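Local structure of DNA mismatch repair protein MutL (Aquifex aeolicus, 6LZI) at residues A[97-102]-A[137-142]; A[104-109]-A[129-134]; A[170-175]-A[234-239]. The protein binds and probably hydrolyses ATP through its Bergerat-fold (GHKL) domain as part of the MutL DNA mismatch repair endonuclease. All blocks are in the same frame, centred on the assembly; numbering follows the deposited sequence.

Overall arrangement
Interactions 1 and 2 both use strand 100-106 in the eight-stranded sheet of the ATPase domain: interaction 1 pairs it with strand 134-140, and interaction 2 with the loop leading into that strand. Interaction 2 is nested within the loop that interaction 1 closes, and a salt bridge from R104 to E138 ties them together. Interaction 1 is partly buried, with an apolar face under helices and a charged face outside; interaction 2 lies at the surface, where an arginine and a methionine clasp a strand to a loop. Interaction 3, centred about 28 Å from the centre of interaction 1, is partly buried too, but it joins a helix to the second sheet through side-chain packing.

Interaction 1 of 3, residues A[97-102]-A[137-142]; sequences SVSKFK and VEVRDL
F101 brings CE2 of its ring to within 3.6 Å of V137 CG1, at a slant, while its CD2 lies 4.0 Å from V139 CG2. With CG anti to the backbone N (chi1 176°), the ring swings along the strand to meet both valines, whose branched, compact side chains suit a buried sheet face. At the turn end, S99 CB presses closely on V139 CG1 at 3.5 Å, and V98 CG1 lies alongside L142 CD1, 3.6 Å away. The other face carries K100, K102, E138 and R140. There the aliphatic CD of K100 passes D141 OD2 at 3.4 Å, and one water links K102 NZ to E138 OE1, a long-chain lysine and a glutamate meeting through solvent rather than directly.

K100-K102 and V137-R140 are antiparallel neighbours in the sheet of the Bergerat ATP-binding fold, in which helices cover one face of a sheet. K100 with R140 and K102 with E138 are hydrogen-bonded pairs, their N-H and C=O groups bonding in both directions; F101 with V139 is the non-hydrogen-bonded pair between them. A second water donates to K100 O at 2.8 Å.

Farther out, K100 makes a cation-pi contact with F144. Helix 91-96 packs on F101 and V139 through I95, whose carbonyl also takes the hydroxyl of S99. Helix 16-29 meets V137, V139 and L142, and R104 forms a salt bridge with E138 OE2.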
# COMPACT_ATOMS: atom_id res chain seq x y z
N SER A 97 -12.36 -15.44 -4.94
CA SER A 97 -12.85 -16.76 -4.61
C SER A 97 -13.06 -16.97 -3.11
O SER A 97 -13.47 -18.07 -2.68
CB SER A 97 -11.89 -17.78 -5.21
OG SER A 97 -10.64 -17.75 -4.61
N VAL A 98 -12.85 -15.94 -2.31
CA VAL A 98 -12.76 -16.04 -0.86
C VAL A 98 -13.52 -14.84 -0.30
O VAL A 98 -13.33 -14.43 0.83
CB VAL A 98 -11.26 -16.19 -0.55
CG1 VAL A 98 -10.45 -14.93 -0.24
CG2 VAL A 98 -10.86 -17.51 -0.02
N SER A 99 -14.36 -14.22 -1.14
CA SER A 99 -15.09 -13.05 -0.76
C SER A 99 -16.31 -12.90 -1.65
O SER A 99 -16.49 -13.61 -2.65
CB SER A 99 -14.27 -11.73 -0.87
OG SER A 99 -13.90 -11.46 -2.21
N LYS A 100 -17.11 -11.94 -1.25
CA LYS A 100 -18.18 -11.33 -2.05
C LYS A 100 -17.59 -10.08 -2.69
O LYS A 100 -17.38 -9.05 -2.04
CB LYS A 100 -19.39 -11.00 -1.17
CG LYS A 100 -20.22 -12.20 -0.56
CD LYS A 100 -21.02 -11.75 0.68
CE LYS A 100 -22.12 -12.73 1.13
NZ LYS A 100 -21.78 -14.13 0.81
N PHE A 101 -17.34 -10.18 -3.98
CA PHE A 101 -16.35 -9.37 -4.67
C PHE A 101 -17.04 -8.54 -5.73
O PHE A 101 -17.76 -9.09 -6.58
CB PHE A 101 -15.31 -10.33 -5.31
CG PHE A 101 -14.27 -9.64 -6.16
CD1 PHE A 101 -14.49 -9.46 -7.52
CD2 PHE A 101 -13.00 -9.34 -5.63
CE1 PHE A 101 -13.50 -8.84 -8.30
CE2 PHE A 101 -12.03 -8.71 -6.42
CZ PHE A 101 -12.26 -8.49 -7.72
N LYS A 102 -16.83 -7.22 -5.72
CA LYS A 102 -17.23 -6.46 -6.89
C LYS A 102 -16.02 -5.74 -7.48
O LYS A 102 -15.20 -5.21 -6.76
CB LYS A 102 -18.31 -5.41 -6.56
CG LYS A 102 -19.69 -5.98 -6.32
CD LYS A 102 -20.72 -4.89 -6.20
CE LYS A 102 -22.05 -5.46 -5.68
NZ LYS A 102 -22.80 -4.37 -4.99
N VAL A 137 -12.54 -1.56 -6.40
CA VAL A 137 -12.74 -2.96 -6.04
C VAL A 137 -13.28 -2.99 -4.62
O VAL A 137 -12.78 -2.27 -3.73
CB VAL A 137 -11.39 -3.72 -6.16
CG1 VAL A 137 -11.60 -5.23 -5.86
CG2 VAL A 137 -10.88 -3.53 -7.56
N GLU A 138 -14.35 -3.77 -4.41
CA GLU A 138 -14.96 -3.93 -3.08
C GLU A 138 -14.89 -5.40 -2.76
O GLU A 138 -15.41 -6.22 -3.51
CB GLU A 138 -16.43 -3.47 -3.08
CG GLU A 138 -16.42 -2.01 -3.42
CD GLU A 138 -17.78 -1.38 -3.35
OE1 GLU A 138 -18.70 -2.06 -2.89
OE2 GLU A 138 -17.88 -0.21 -3.76
N VAL A 139 -14.25 -5.72 -1.64
CA VAL A 139 -14.11 -7.09 -1.14
C VAL A 139 -14.85 -7.20 0.20
O VAL A 139 -14.50 -6.51 1.17
CB VAL A 139 -12.62 -7.43 -0.99
CG1 VAL A 139 -12.44 -8.81 -0.46
CG2 VAL A 139 -12.00 -7.23 -2.40
N ARG A 140 -15.97 -7.94 0.20
CA ARG A 140 -16.80 -8.03 1.38
C ARG A 140 -16.76 -9.42 1.97
O ARG A 140 -16.68 -10.39 1.22
CB ARG A 140 -18.27 -7.69 1.07
CG ARG A 140 -18.48 -6.17 0.86
CD ARG A 140 -19.97 -5.83 0.69
NE ARG A 140 -20.08 -4.37 0.78
CZ ARG A 140 -20.12 -3.68 1.93
NH1 ARG A 140 -20.09 -4.30 3.12
NH2 ARG A 140 -20.18 -2.36 1.90
N ASP A 141 -16.92 -9.48 3.29
CA ASP A 141 -17.12 -10.72 4.04
C ASP A 141 -16.02 -11.72 3.74
O ASP A 141 -16.28 -12.88 3.37
CB ASP A 141 -18.47 -11.31 3.71
CG ASP A 141 -19.60 -10.47 4.27
OD1 ASP A 141 -19.31 -9.51 5.03
OD2 ASP A 141 -20.76 -10.79 3.96
N LEU A 142 -14.78 -11.26 3.94
CA LEU A 142 -13.62 -12.04 3.52
C LEU A 142 -13.68 -13.35 4.28
O LEU A 142 -14.01 -13.35 5.49
CB LEU A 142 -12.35 -11.25 3.80
CG LEU A 142 -10.98 -11.88 3.48
CD1 LEU A 142 -10.94 -12.06 1.95
CD2 LEU A 142 -9.81 -11.04 4.00
O HOH W 1 -18.60 -6.68 -2.72
O HOH W 2 -21.04 -1.94 -4.42

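Interaction 2 of 3, residues A[104-109]-A[129-134]; sequences RSRFFQ and VGMPVG
R104 meets M131 with the aliphatic part of its chain: CG lies 3.7 Å from the methionine CE, and the two side chains pass at a slant. Its charged end turns elsewhere, to salt bridges with E136, E138 and E115, so that an arginine can offer carbon to the loop and charge to the sheet. The first torsion of M131 and an extended second one carry SD to 3.6 Å from S105 N; the bend at chi3 (-64°) then tucks CE in, 3.6 Å from R104 O. An unbranched, flexible methionine can lie in this way along the strand backbone between R104 and R106. S105 points its first bond away, but OG stays near the loop, hydrogen-bonded to T135 OG1, while the CA-H group of S105 approaches G134 O.

R106 is the centre of the contact. Its backbone pairs with G134 in an antiparallel hydrogen-bonded bridge, R106 N to G134 O at 2.9 Å and G134 N to R106 O at 3.0 Å. At the backbone angles of G134 (phi 129°, psi -160°) a beta-carbon would be jammed against the carbonyl oxygen before it, which explains glycine here. Extended from CG to NE, the R106 chain carries NH1 to M131 O at 2.7 Å, with the acceptor in the guanidinium plane. V133 CG2 lies over one face of that group, toward its rim, 3.7 Å from NE. The loop thus fixes the arginine both in its plane and from above, while NE bonds to the carbonyl of E110. Beyond it, F108 CB rests 4.1 Å from V133 CG1.

The loop 129-134 joins strand 122-129 to strand 134-140, passing the ends of strands 113-119 and 100-106; strand 113-119 bonds to the backbones of S105 and V129, and E136 continues the pairing with R104.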
# COMPACT_ATOMS: atom_id res chain seq x y z
N ARG A 104 -15.52 -2.61 -10.31
CA ARG A 104 -16.03 -1.75 -11.36
C ARG A 104 -14.86 -0.96 -11.95
O ARG A 104 -13.94 -0.58 -11.23
CB ARG A 104 -17.15 -0.80 -10.83
CG ARG A 104 -16.73 0.24 -9.77
CD ARG A 104 -18.00 1.04 -9.36
NE ARG A 104 -18.91 0.12 -8.66
CZ ARG A 104 -18.79 -0.17 -7.36
NH1 ARG A 104 -17.79 0.37 -6.65
NH2 ARG A 104 -19.64 -1.02 -6.75
N SER A 105 -14.89 -0.74 -13.26
CA SER A 105 -13.78 -0.03 -13.93
C SER A 105 -14.26 0.67 -15.20
O SER A 105 -15.07 0.14 -15.98
CB SER A 105 -12.62 -0.99 -14.30
OG SER A 105 -11.49 -0.27 -14.75
N ARG A 106 -13.75 1.88 -15.40
CA ARG A 106 -14.01 2.67 -16.56
C ARG A 106 -12.65 2.93 -17.22
O ARG A 106 -11.75 3.50 -16.59
CB ARG A 106 -14.67 3.97 -16.20
CG ARG A 106 -14.98 4.81 -17.47
CD ARG A 106 -15.68 6.13 -17.07
NE ARG A 106 -15.56 7.14 -18.12
CZ ARG A 106 -15.96 8.40 -17.94
NH1 ARG A 106 -16.54 8.74 -16.79
NH2 ARG A 106 -15.74 9.32 -18.89
N PHE A 107 -12.52 2.46 -18.44
CA PHE A 107 -11.27 2.59 -19.18
C PHE A 107 -11.12 4.03 -19.63
O PHE A 107 -12.10 4.70 -19.99
CB PHE A 107 -11.36 1.64 -20.39
CG PHE A 107 -10.06 1.37 -21.10
CD1 PHE A 107 -8.98 0.84 -20.42
CD2 PHE A 107 -10.02 1.46 -22.46
CE1 PHE A 107 -7.80 0.55 -21.09
CE2 PHE A 107 -8.82 1.15 -23.18
CZ PHE A 107 -7.73 0.67 -22.47
N PHE A 108 -9.88 4.51 -19.69
CA PHE A 108 -9.67 5.90 -20.08
C PHE A 108 -10.31 6.24 -21.44
O PHE A 108 -10.71 7.39 -21.67
CB PHE A 108 -8.15 6.23 -20.05
CG PHE A 108 -7.38 5.63 -21.20
CD1 PHE A 108 -6.85 4.35 -21.08
CD2 PHE A 108 -7.12 6.38 -22.34
CE1 PHE A 108 -6.11 3.79 -22.15
CE2 PHE A 108 -6.40 5.84 -23.42
CZ PHE A 108 -5.90 4.55 -23.32
N GLN A 109 -10.52 5.25 -22.31
CA GLN A 109 -11.08 5.56 -23.63
C GLN A 109 -12.61 5.50 -23.67
O GLN A 109 -13.20 5.81 -24.71
CB GLN A 109 -10.51 4.60 -24.69
CG GLN A 109 -9.03 4.37 -24.61
CD GLN A 109 -8.40 4.07 -25.97
OE1 GLN A 109 -8.45 2.93 -26.46
NE2 GLN A 109 -7.79 5.09 -26.58
N VAL A 129 -22.06 0.76 -15.67
CA VAL A 129 -22.15 1.65 -14.51
C VAL A 129 -21.58 3.01 -14.87
O VAL A 129 -20.61 3.10 -15.63
CB VAL A 129 -21.45 1.09 -13.24
CG1 VAL A 129 -22.12 -0.23 -12.80
CG2 VAL A 129 -19.95 0.85 -13.49
N GLY A 130 -22.20 4.07 -14.34
CA GLY A 130 -21.60 5.40 -14.48
C GLY A 130 -20.57 5.65 -13.38
O GLY A 130 -20.89 5.50 -12.20
N MET A 131 -19.34 6.01 -13.75
CA MET A 131 -18.28 6.20 -12.76
C MET A 131 -17.22 7.09 -13.37
O MET A 131 -17.20 7.25 -14.58
CB MET A 131 -17.65 4.86 -12.34
CG MET A 131 -17.24 4.03 -13.51
SD MET A 131 -16.62 2.44 -12.96
CE MET A 131 -15.16 2.76 -12.02
N PRO A 132 -16.32 7.64 -12.56
CA PRO A 132 -15.14 8.30 -13.14
C PRO A 132 -14.19 7.27 -13.75
O PRO A 132 -14.18 6.08 -13.39
CB PRO A 132 -14.47 9.00 -11.95
CG PRO A 132 -15.43 8.90 -10.79
CD PRO A 132 -16.30 7.69 -11.07
N VAL A 133 -13.35 7.74 -14.67
CA VAL A 133 -12.26 6.89 -15.16
C VAL A 133 -11.46 6.34 -13.99
O VAL A 133 -11.14 7.05 -13.01
CB VAL A 133 -11.33 7.67 -16.11
CG1 VAL A 133 -10.13 6.76 -16.45
CG2 VAL A 133 -12.05 8.11 -17.34
N GLY A 134 -11.15 5.07 -14.07
CA GLY A 134 -10.35 4.38 -13.06
C GLY A 134 -11.06 3.10 -12.59
O GLY A 134 -11.91 2.54 -13.28

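Interaction 3 of 3, residues A[170-175]-A[234-239]; sequences YALTNP and YVFINK
T173 sets its CG2 methyl over the face of the F236 ring, 3.9 Å from the centroid and 30° off the normal, a CH-pi contact between helix 156-173 and strand 232-237. This strand belongs to the five-stranded sheet of the second domain, which probably has the ribosomal S5 domain 2-like fold, as in other MutL proteins, so the packing joins a helix to that sheet. A chi1 of 50° tucks OG1 of T173 between its N and C and turns CG2 to the far side from the carbonyl carbon, over the ring; threonine thus gives a carbon to the ring while its OG1 lies on the K239 side.

L172 meets the same ring obliquely: its CB is 3.7 Å from CZ of F236, and the two side chains cross at about a right angle. The leucine also comes within 4.4 Å of Y234 CD2 through CD1, and V200, V203 and F204 of helix 196-204 pack on it. A flat phenylalanine suits the place: one face takes the T173 methyl, and the ring of Y264 meets it with planes only about 20° apart.

K239 runs out from the turn after the strand, its CG 4.0 Å from T173 CB, and bends at chi4 to leave NZ 3.6 Å from N174 ND2, near but without a hydrogen bond. The N174 amide is held by a carbonyl one turn back: ND2 donates to Y170 O, 3.0 Å away, in the carbonyl plane and on a lone pair.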
# COMPACT_ATOMS: atom_id res chain seq x y z
N TYR A 170 3.58 1.97 1.29
CA TYR A 170 3.39 2.42 -0.09
C TYR A 170 3.51 3.95 -0.21
O TYR A 170 4.02 4.48 -1.21
CB TYR A 170 1.98 2.03 -0.54
CG TYR A 170 1.83 0.61 -0.96
CD1 TYR A 170 2.43 0.17 -2.07
CD2 TYR A 170 1.00 -0.27 -0.26
CE1 TYR A 170 2.28 -1.10 -2.51
CE2 TYR A 170 0.82 -1.59 -0.70
CZ TYR A 170 1.50 -1.98 -1.82
OH TYR A 170 1.35 -3.25 -2.36
N ALA A 171 3.02 4.67 0.77
CA ALA A 171 3.18 6.11 0.62
C ALA A 171 4.65 6.53 0.68
O ALA A 171 5.04 7.52 0.03
CB ALA A 171 2.47 6.92 1.70
N LEU A 172 5.45 5.80 1.46
CA LEU A 172 6.85 6.19 1.54
C LEU A 172 7.64 5.97 0.25
O LEU A 172 8.70 6.61 0.09
CB LEU A 172 7.52 5.46 2.70
CG LEU A 172 7.12 6.03 4.10
CD1 LEU A 172 7.44 5.03 5.27
CD2 LEU A 172 7.71 7.40 4.43
N THR A 173 7.20 5.10 -0.67
CA THR A 173 7.91 4.91 -1.93
C THR A 173 7.17 5.50 -3.10
O THR A 173 7.58 5.30 -4.24
CB THR A 173 8.15 3.44 -2.19
OG1 THR A 173 6.94 2.69 -2.03
CG2 THR A 173 9.15 2.97 -1.16
N ASN A 174 6.06 6.16 -2.86
CA ASN A 174 5.26 6.73 -3.93
C ASN A 174 4.88 8.14 -3.59
O ASN A 174 3.70 8.43 -3.36
CB ASN A 174 4.03 5.86 -4.14
CG ASN A 174 4.37 4.54 -4.78
OD1 ASN A 174 4.57 4.48 -6.00
ND2 ASN A 174 4.48 3.47 -3.95
N PRO A 175 5.85 9.05 -3.48
CA PRO A 175 5.52 10.38 -2.99
C PRO A 175 4.73 11.16 -4.00
O PRO A 175 4.11 12.12 -3.60
CB PRO A 175 6.90 11.01 -2.68
CG PRO A 175 7.76 10.36 -3.59
CD PRO A 175 7.32 8.91 -3.62
N TYR A 234 13.06 1.87 9.01
CA TYR A 234 12.50 1.46 7.73
C TYR A 234 13.59 1.37 6.68
O TYR A 234 14.51 2.20 6.63
CB TYR A 234 11.43 2.46 7.28
CG TYR A 234 10.22 2.49 8.18
CD1 TYR A 234 10.25 3.15 9.39
CD2 TYR A 234 9.05 1.81 7.83
CE1 TYR A 234 9.15 3.14 10.23
CE2 TYR A 234 7.94 1.82 8.65
CZ TYR A 234 8.01 2.48 9.86
OH TYR A 234 6.91 2.49 10.67
N VAL A 235 13.49 0.36 5.84
CA VAL A 235 14.50 0.09 4.82
C VAL A 235 13.80 -0.25 3.52
O VAL A 235 13.00 -1.19 3.46
CB VAL A 235 15.43 -1.07 5.21
CG1 VAL A 235 16.43 -1.26 4.09
CG2 VAL A 235 16.11 -0.80 6.54
N PHE A 236 14.16 0.46 2.46
CA PHE A 236 13.63 0.20 1.14
C PHE A 236 14.83 -0.06 0.26
O PHE A 236 15.69 0.82 0.13
CB PHE A 236 12.80 1.39 0.61
CG PHE A 236 11.63 1.73 1.50
CD1 PHE A 236 10.42 1.05 1.37
CD2 PHE A 236 11.76 2.70 2.47
CE1 PHE A 236 9.35 1.32 2.20
CE2 PHE A 236 10.65 3.00 3.34
CZ PHE A 236 9.45 2.33 3.17
N ILE A 237 14.92 -1.27 -0.30
CA ILE A 237 15.99 -1.60 -1.23
C ILE A 237 15.39 -1.66 -2.63
O ILE A 237 14.52 -2.50 -2.90
CB ILE A 237 16.72 -2.89 -0.83
CG1 ILE A 237 17.31 -2.72 0.58
CG2 ILE A 237 17.84 -3.15 -1.80
CD1 ILE A 237 18.47 -3.65 0.93
N ASN A 238 15.86 -0.77 -3.49
CA ASN A 238 15.38 -0.60 -4.86
C ASN A 238 13.86 -0.54 -4.85
O ASN A 238 13.16 -1.35 -5.46
CB ASN A 238 15.89 -1.72 -5.78
CG ASN A 238 17.39 -1.89 -5.69
OD1 ASN A 238 18.05 -1.28 -4.85
ND2 ASN A 238 17.94 -2.75 -6.54
N LYS A 239 13.36 0.41 -4.06
CA LYS A 239 11.96 0.79 -3.97
C LYS A 239 11.09 -0.28 -3.32
O LYS A 239 9.87 -0.14 -3.31
CB LYS A 239 11.41 1.19 -5.35
CG LYS A 239 10.12 2.04 -5.33
CD LYS A 239 9.49 2.15 -6.73
CE LYS A 239 8.03 2.57 -6.70
NZ LYS A 239 7.20 1.80 -5.69